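Local coordinates for uncharacterized protein (Vibrio parahaemolyticus, PDB 1ZBP) that is of unknown function but belongs to the ImpE family, whose members are probably linked to type VI secretion, at residues A[210-215]-A[234-239]; A[222-227]-A[238-243]; A[82-87]-A[103-108]. All coordinates share one frame; numbering follows the deposited sequence.

Contact 1 (A[210-215]-A[234-239]); sequences YVDSES and VYLGLG
A type I beta turn running from Tyr210 to Ser213 docks on the edge of the short strand 235-239, with the Tyr210 ring laid against the backbone at Gly237. The two parts are tied directly by one backbone hydrogen bond, Tyr210 N to Gly239 O (2.9 Å, 161° at the hydrogen). From that anchor the ring, its CG set anti to the carbonyl carbon (chi1 -70°), swings over the strand: Gly237 N lies over one face, and Tyr210 CD2 reaches 3.4 Å from Gly237 C. Because Gly237 has no side chain, the ring can come this near to the main chain. Beyond it, the Tyr210 hydroxyl bonds to Asp147.

A water beside Asp212, in the body of the turn, links it to the strand: it accepts from Asp212 N, while Asp212 OD2 and Gly237 O, each 2.8 Å away, lie in reach of its protons. The same OD2 makes a salt bridge to Arg151. Leu238 CD2 packs on Asp212 O at 3.3 Å, while Ser213 OG braces the turn from within by bonding to Tyr210 O (2.7 Å). In chemical terms, a partly exposed turn is held against a buried strand by one direct backbone bond, a water and the inward-packed Tyr210 ring, and Arg151 probably stabilises the Asp212 carboxylate as an anion.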
# COMPACT_ATOMS: atom_id res chain seq x y z
N TYR A 210 1.49 -5.05 3.20
CA TYR A 210 0.26 -4.95 3.97
C TYR A 210 0.35 -3.92 5.09
O TYR A 210 1.44 -3.63 5.57
CB TYR A 210 -0.13 -6.31 4.55
CG TYR A 210 -0.59 -7.26 3.48
CD1 TYR A 210 -1.72 -6.96 2.70
CD2 TYR A 210 0.13 -8.41 3.18
CE1 TYR A 210 -2.11 -7.79 1.65
CE2 TYR A 210 -0.25 -9.23 2.15
CZ TYR A 210 -1.36 -8.92 1.39
OH TYR A 210 -1.73 -9.76 0.37
N VAL A 211 -0.79 -3.39 5.51
CA VAL A 211 -0.83 -2.37 6.55
C VAL A 211 -0.41 -2.88 7.94
O VAL A 211 0.15 -2.11 8.74
CB VAL A 211 -2.24 -1.71 6.63
CG1 VAL A 211 -3.27 -2.66 7.23
CG2 VAL A 211 -2.17 -0.41 7.41
N ASP A 212 -0.63 -4.15 8.21
CA ASP A 212 -0.26 -4.72 9.50
C ASP A 212 1.21 -5.17 9.61
O ASP A 212 1.66 -5.53 10.69
CB ASP A 212 -1.16 -5.91 9.85
CG ASP A 212 -2.56 -5.47 10.22
OD1 ASP A 212 -2.72 -4.73 11.22
OD2 ASP A 212 -3.52 -5.87 9.52
N SER A 213 1.95 -5.15 8.51
CA SER A 213 3.35 -5.59 8.57
C SER A 213 4.09 -4.96 9.75
O SER A 213 4.06 -3.74 9.95
CB SER A 213 4.06 -5.30 7.23
OG SER A 213 3.78 -4.01 6.76
N GLU A 214 4.73 -5.82 10.55
CA GLU A 214 5.45 -5.41 11.77
C GLU A 214 6.98 -5.59 11.79
O GLU A 214 7.71 -4.67 12.17
CB GLU A 214 4.84 -6.14 12.98
CG GLU A 214 5.60 -5.98 14.30
CD GLU A 214 5.71 -4.53 14.74
OE1 GLU A 214 6.53 -3.79 14.16
OE2 GLU A 214 4.97 -4.14 15.67
N SER A 215 7.47 -6.76 11.41
CA SER A 215 8.91 -6.99 11.43
C SER A 215 9.59 -6.12 10.40
O SER A 215 8.93 -5.55 9.54
CB SER A 215 9.23 -8.46 11.15
OG SER A 215 8.95 -8.79 9.80
N VAL A 234 -10.74 -15.83 8.41
CA VAL A 234 -10.26 -14.49 8.10
C VAL A 234 -8.74 -14.43 8.32
O VAL A 234 -8.27 -14.53 9.46
CB VAL A 234 -10.94 -13.43 9.00
CG1 VAL A 234 -10.48 -12.04 8.61
CG2 VAL A 234 -12.45 -13.55 8.89
N TYR A 235 -7.99 -14.28 7.24
CA TYR A 235 -6.53 -14.21 7.31
C TYR A 235 -6.01 -12.85 6.84
O TYR A 235 -6.28 -12.43 5.71
CB TYR A 235 -5.93 -15.32 6.44
CG TYR A 235 -6.33 -16.71 6.87
CD1 TYR A 235 -5.63 -17.38 7.88
CD2 TYR A 235 -7.44 -17.35 6.31
CE1 TYR A 235 -6.03 -18.65 8.32
CE2 TYR A 235 -7.84 -18.61 6.74
CZ TYR A 235 -7.14 -19.26 7.74
OH TYR A 235 -7.54 -20.51 8.16
N LEU A 236 -5.28 -12.16 7.70
CA LEU A 236 -4.72 -10.86 7.34
C LEU A 236 -3.31 -11.10 6.82
O LEU A 236 -2.80 -12.19 6.95
CB LEU A 236 -4.68 -9.92 8.54
CG LEU A 236 -6.02 -9.54 9.14
CD1 LEU A 236 -5.80 -8.44 10.17
CD2 LEU A 236 -6.98 -9.06 8.05
N GLY A 237 -2.68 -10.09 6.25
CA GLY A 237 -1.35 -10.29 5.73
C GLY A 237 -0.28 -9.48 6.42
O GLY A 237 -0.57 -8.55 7.17
N LEU A 238 0.97 -9.84 6.16
CA LEU A 238 2.11 -9.15 6.74
C LEU A 238 3.24 -9.22 5.72
O LEU A 238 3.62 -10.30 5.26
CB LEU A 238 2.55 -9.82 8.04
CG LEU A 238 1.51 -9.96 9.16
CD1 LEU A 238 2.08 -10.78 10.31
CD2 LEU A 238 1.10 -8.59 9.64
N GLY A 239 3.76 -8.06 5.35
CA GLY A 239 4.83 -8.04 4.38
C GLY A 239 4.32 -7.89 2.95
O GLY A 239 3.23 -7.38 2.75
O HOH W 1 -2.35 -6.41 7.04

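Contact 2 (A[222-227]-A[238-243]); sequences RETDWK and LGLKCW
The carbonyl oxygen of Glu223 is approached by two neighbouring groups, Leu240 N and Gly239 CA. Leu240 N donates to Glu223 O at 3.1 Å, coming from above the carbonyl plane, and Gly239 CA adds a CA-H...O contact to the same oxygen. A similar pairing recurs at Leu238 O, which accepts from Asp225 N (2.9 Å, 165°) and also receives a CA-H...O contact from Thr224 CA. The return bond from Leu238 N to Asp225 O is weak. Asp225 and Leu238 thus form an antiparallel hydrogen-bonded pair, and Thr224 with Gly239 the adjoining non-hydrogen-bonded one.

Thr224 extends the grip beyond the regular pairing. With OG1 set anti to the carbonyl carbon (chi1 -53°), its hydroxyl donates to Leu240 O at 2.8 Å, and CG2 rests against that same carbonyl. The backbone of Leu240 is therefore held at both its N-H and its C=O as the chain turns away.

Carbon atoms pack beside the strands. Asp225 CB lies near Leu238 CB, the two side chains running side by side and pointing the same way. Across the end of Leu238 lies the aliphatic part of Lys227, extended through CE, which meets Leu238 CD1 at 3.4 Å; the bend at chi4 turns only Lys227 NZ. Farther along, Trp226 turns an edge to Cys242, whose CB lies near the indole plane, 4.0 Å from Trp226 CZ2.

The pairing lies at the open end of the beta hairpin of strands 224-228 and 235-239. Helix 216-219 touches Glu223, Asp225 and Leu238 through Gln218, and beyond Lys241 the chain enters strand 242-245 of the large antiparallel sheet, between strands 140-147 and 248-251.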
# COMPACT_ATOMS: atom_id res chain seq x y z
N ARG A 222 10.35 -8.03 2.25
CA ARG A 222 11.22 -9.16 1.95
C ARG A 222 10.68 -10.51 2.42
O ARG A 222 11.41 -11.49 2.50
CB ARG A 222 12.62 -8.90 2.53
CG ARG A 222 13.40 -7.84 1.74
CD ARG A 222 14.65 -7.37 2.46
NE ARG A 222 15.42 -6.44 1.64
CZ ARG A 222 16.43 -5.70 2.09
NH1 ARG A 222 16.79 -5.77 3.37
NH2 ARG A 222 17.09 -4.89 1.27
N GLU A 223 9.40 -10.55 2.75
CA GLU A 223 8.77 -11.79 3.14
C GLU A 223 7.28 -11.55 3.35
O GLU A 223 6.84 -10.41 3.55
CB GLU A 223 9.41 -12.37 4.40
CG GLU A 223 8.98 -11.75 5.72
CD GLU A 223 9.39 -12.61 6.93
OE1 GLU A 223 10.61 -12.89 7.09
OE2 GLU A 223 8.49 -12.99 7.72
N THR A 224 6.51 -12.62 3.26
CA THR A 224 5.06 -12.55 3.43
C THR A 224 4.63 -13.58 4.48
O THR A 224 4.91 -14.77 4.34
CB THR A 224 4.36 -12.87 2.09
OG1 THR A 224 4.88 -12.02 1.05
CG2 THR A 224 2.87 -12.66 2.21
N ASP A 225 3.96 -13.12 5.53
CA ASP A 225 3.48 -14.00 6.60
C ASP A 225 1.95 -13.90 6.65
O ASP A 225 1.37 -12.95 6.11
CB ASP A 225 4.10 -13.58 7.95
CG ASP A 225 4.17 -14.74 8.96
OD1 ASP A 225 4.82 -15.76 8.64
OD2 ASP A 225 3.60 -14.63 10.07
N TRP A 226 1.30 -14.86 7.28
CA TRP A 226 -0.16 -14.83 7.37
C TRP A 226 -0.64 -15.17 8.78
O TRP A 226 -0.38 -16.25 9.29
CB TRP A 226 -0.77 -15.82 6.37
CG TRP A 226 -0.37 -15.53 4.97
CD1 TRP A 226 0.73 -16.01 4.31
CD2 TRP A 226 -0.99 -14.59 4.08
NE1 TRP A 226 0.83 -15.43 3.08
CE2 TRP A 226 -0.21 -14.55 2.91
CE3 TRP A 226 -2.12 -13.78 4.17
CZ2 TRP A 226 -0.53 -13.72 1.83
CZ3 TRP A 226 -2.44 -12.95 3.10
CH2 TRP A 226 -1.64 -12.94 1.94
N LYS A 227 -1.34 -14.23 9.41
CA LYS A 227 -1.86 -14.47 10.75
C LYS A 227 -3.37 -14.65 10.67
O LYS A 227 -4.07 -13.85 10.05
CB LYS A 227 -1.53 -13.31 11.70
CG LYS A 227 -0.06 -13.20 12.11
CD LYS A 227 0.14 -12.10 13.15
CE LYS A 227 1.61 -11.93 13.52
NZ LYS A 227 2.22 -13.20 14.02
N LEU A 238 0.97 -9.84 6.16
CA LEU A 238 2.11 -9.15 6.74
C LEU A 238 3.24 -9.22 5.72
O LEU A 238 3.62 -10.30 5.26
CB LEU A 238 2.55 -9.82 8.04
CG LEU A 238 1.51 -9.96 9.16
CD1 LEU A 238 2.08 -10.78 10.31
CD2 LEU A 238 1.10 -8.59 9.64
N GLY A 239 3.76 -8.06 5.35
CA GLY A 239 4.83 -8.04 4.38
C GLY A 239 4.32 -7.89 2.95
O GLY A 239 3.23 -7.38 2.75
N LEU A 240 5.12 -8.36 1.99
CA LEU A 240 4.81 -8.28 0.56
C LEU A 240 3.43 -8.86 0.17
O LEU A 240 3.09 -9.96 0.56
CB LEU A 240 5.92 -9.01 -0.22
CG LEU A 240 5.91 -8.84 -1.74
CD1 LEU A 240 6.24 -7.38 -2.08
CD2 LEU A 240 6.91 -9.79 -2.38
N LYS A 241 2.63 -8.12 -0.59
CA LYS A 241 1.33 -8.62 -0.98
C LYS A 241 1.46 -9.80 -1.93
O LYS A 241 2.42 -9.89 -2.70
CB LYS A 241 0.50 -7.49 -1.61
CG LYS A 241 0.22 -6.31 -0.65
CD LYS A 241 -0.73 -5.26 -1.25
CE LYS A 241 -0.98 -4.11 -0.27
NZ LYS A 241 -1.94 -3.09 -0.81
N CYS A 242 0.49 -10.71 -1.88
CA CYS A 242 0.48 -11.91 -2.72
C CYS A 242 -0.99 -11.91 -3.16
O CYS A 242 -1.86 -11.72 -2.34
CB CYS A 242 0.84 -13.17 -1.86
SG CYS A 242 1.83 -14.59 -2.63
N TRP A 243 -1.25 -12.07 -4.46
CA TRP A 243 -2.60 -12.07 -5.02
C TRP A 243 -2.97 -13.43 -5.57
O TRP A 243 -2.12 -14.19 -6.03
CB TRP A 243 -2.73 -11.03 -6.16
CG TRP A 243 -2.85 -9.59 -5.74
CD1 TRP A 243 -2.74 -9.09 -4.48
CD2 TRP A 243 -3.09 -8.45 -6.60
NE1 TRP A 243 -2.90 -7.72 -4.49
CE2 TRP A 243 -3.11 -7.31 -5.78
CE3 TRP A 243 -3.28 -8.30 -7.99
CZ2 TRP A 243 -3.32 -6.02 -6.28
CZ3 TRP A 243 -3.49 -7.01 -8.50
CH2 TRP A 243 -3.51 -5.89 -7.64

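Contact 3 (A[82-87]-A[103-108]); sequences KDFAQG and SLVSFN
Phe84 reaches its ring across to the amide of Asn108, with Phe84 CE1 and Asn108 ND2 3.3 Å apart and the two flat groups nearly perpendicular, their planes 79° from each other. The amide nitrogen lies oblique to the ring. Phe84 gets there because its CG is anti to the backbone N (chi1 173°), which sends the ring out from the last turn of helix 65-84 toward helix 98-113. Farther out, the far atoms of the ring meet aliphatic carbons: Phe84 CE2 packs on Val105 CG1 at 3.9 Å, the two side chains crossing at about a right angle, and Phe84 CZ approaches Leu104 CB at 4.4 Å. Phe84 also touches Thr90, just before strand 91-92.

Asn108 also lies against the backbone as the chain leaves the helix. Its CB sits 3.3 Å from Ala85 O. Although ND2 is equally near Phe84 O, the angle is too poor for a hydrogen bond, and none joins the two segments. Van der Waals fit therefore carries this contact, with the Asn108 amide nitrogen packed obliquely against the ring. It joins the C-terminal end of one helix to the flank of the next, the packing of consecutive helices that builds the helical N-terminal part.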
# COMPACT_ATOMS: atom_id res chain seq x y z
N LYS A 82 -3.21 4.06 7.64
CA LYS A 82 -2.94 3.44 8.92
C LYS A 82 -4.12 3.72 9.83
O LYS A 82 -4.47 2.92 10.69
CB LYS A 82 -1.65 3.98 9.54
CG LYS A 82 -1.16 3.16 10.71
CD LYS A 82 0.25 3.57 11.15
CE LYS A 82 0.22 4.66 12.19
NZ LYS A 82 1.60 4.96 12.67
N ASP A 83 -4.76 4.88 9.64
CA ASP A 83 -5.90 5.21 10.47
C ASP A 83 -7.15 4.48 10.01
O ASP A 83 -7.96 4.04 10.83
CB ASP A 83 -6.14 6.72 10.49
CG ASP A 83 -5.02 7.47 11.18
OD1 ASP A 83 -4.51 6.95 12.19
OD2 ASP A 83 -4.67 8.58 10.73
N PHE A 84 -7.31 4.33 8.70
CA PHE A 84 -8.47 3.63 8.18
C PHE A 84 -8.57 2.22 8.76
O PHE A 84 -9.65 1.63 8.81
CB PHE A 84 -8.41 3.57 6.65
CG PHE A 84 -9.48 2.72 6.05
CD1 PHE A 84 -9.23 1.39 5.73
CD2 PHE A 84 -10.76 3.23 5.86
CE1 PHE A 84 -10.24 0.59 5.22
CE2 PHE A 84 -11.78 2.43 5.36
CZ PHE A 84 -11.52 1.11 5.04
N ALA A 85 -7.44 1.68 9.22
CA ALA A 85 -7.43 0.35 9.81
C ALA A 85 -8.34 0.30 11.06
O ALA A 85 -8.36 -0.70 11.77
CB ALA A 85 -6.00 -0.05 10.18
N GLN A 86 -9.07 1.39 11.29
CA GLN A 86 -10.01 1.53 12.40
C GLN A 86 -11.12 2.55 12.07
O GLN A 86 -12.29 2.18 11.96
CB GLN A 86 -9.28 1.96 13.68
CG GLN A 86 -8.34 0.89 14.25
CD GLN A 86 -6.86 1.19 13.98
OE1 GLN A 86 -6.51 1.73 12.94
NE2 GLN A 86 -5.99 0.81 14.93
N GLY A 87 -10.76 3.82 11.88
CA GLY A 87 -11.74 4.85 11.57
C GLY A 87 -11.82 5.26 10.11
O GLY A 87 -10.94 4.93 9.32
N SER A 103 -19.74 -1.55 5.35
CA SER A 103 -19.21 -2.86 5.70
C SER A 103 -17.68 -2.85 5.85
O SER A 103 -17.15 -3.43 6.79
CB SER A 103 -19.63 -3.89 4.65
OG SER A 103 -21.04 -4.03 4.60
N LEU A 104 -16.98 -2.18 4.94
CA LEU A 104 -15.51 -2.11 5.00
C LEU A 104 -14.99 -1.41 6.26
O LEU A 104 -14.02 -1.88 6.88
CB LEU A 104 -14.94 -1.40 3.76
CG LEU A 104 -14.59 -2.24 2.52
CD1 LEU A 104 -13.54 -3.29 2.87
CD2 LEU A 104 -15.83 -2.92 1.98
N VAL A 105 -15.61 -0.29 6.63
CA VAL A 105 -15.21 0.43 7.83
C VAL A 105 -15.60 -0.35 9.09
O VAL A 105 -14.82 -0.40 10.05
CB VAL A 105 -15.84 1.85 7.87
CG1 VAL A 105 -15.42 2.65 6.63
CG2 VAL A 105 -17.34 1.75 7.93
N SER A 106 -16.78 -0.97 9.09
CA SER A 106 -17.24 -1.75 10.25
C SER A 106 -16.35 -2.98 10.45
O SER A 106 -16.22 -3.47 11.58
CB SER A 106 -18.70 -2.21 10.07
OG SER A 106 -19.63 -1.13 10.22
N PHE A 107 -15.75 -3.46 9.36
CA PHE A 107 -14.84 -4.62 9.41
C PHE A 107 -13.65 -4.25 10.30
O PHE A 107 -13.29 -5.01 11.20
CB PHE A 107 -14.35 -4.98 7.99
CG PHE A 107 -13.36 -6.12 7.95
CD1 PHE A 107 -12.03 -5.94 8.35
CD2 PHE A 107 -13.75 -7.39 7.51
CE1 PHE A 107 -11.11 -7.00 8.31
CE2 PHE A 107 -12.83 -8.45 7.47
CZ PHE A 107 -11.51 -8.25 7.88
N ASN A 108 -13.06 -3.08 10.07
CA ASN A 108 -11.93 -2.64 10.89
C ASN A 108 -12.38 -2.27 12.30
O ASN A 108 -11.67 -2.53 13.27
CB ASN A 108 -11.21 -1.47 10.24
CG ASN A 108 -10.41 -1.88 9.02
OD1 ASN A 108 -9.50 -2.71 9.11
ND2 ASN A 108 -10.74 -1.31 7.88

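Overall arrangement
Taken together, the three contacts illustrate how chemistry follows position in a fold. Contacts 1 and 2 share Leu238 and Gly239 and hold strand 235-239 from different partners, a loop turn in one and its hairpin mate in the other; their centres are about 6 Å apart. Contact 1 is buried and relies on one backbone bond, a bridging water and a ring laid on glycine backbone, whereas contact 2 is partly buried and built on strand pairing. Contact 3, in the helical N-terminal part, is also partly buried but lacks hydrogen bonds between its segments. It meets contact 1 through Val234 against Phe107 and Val211 against Lys82, joining the helices to the beta-rich region, and does not touch contact 2.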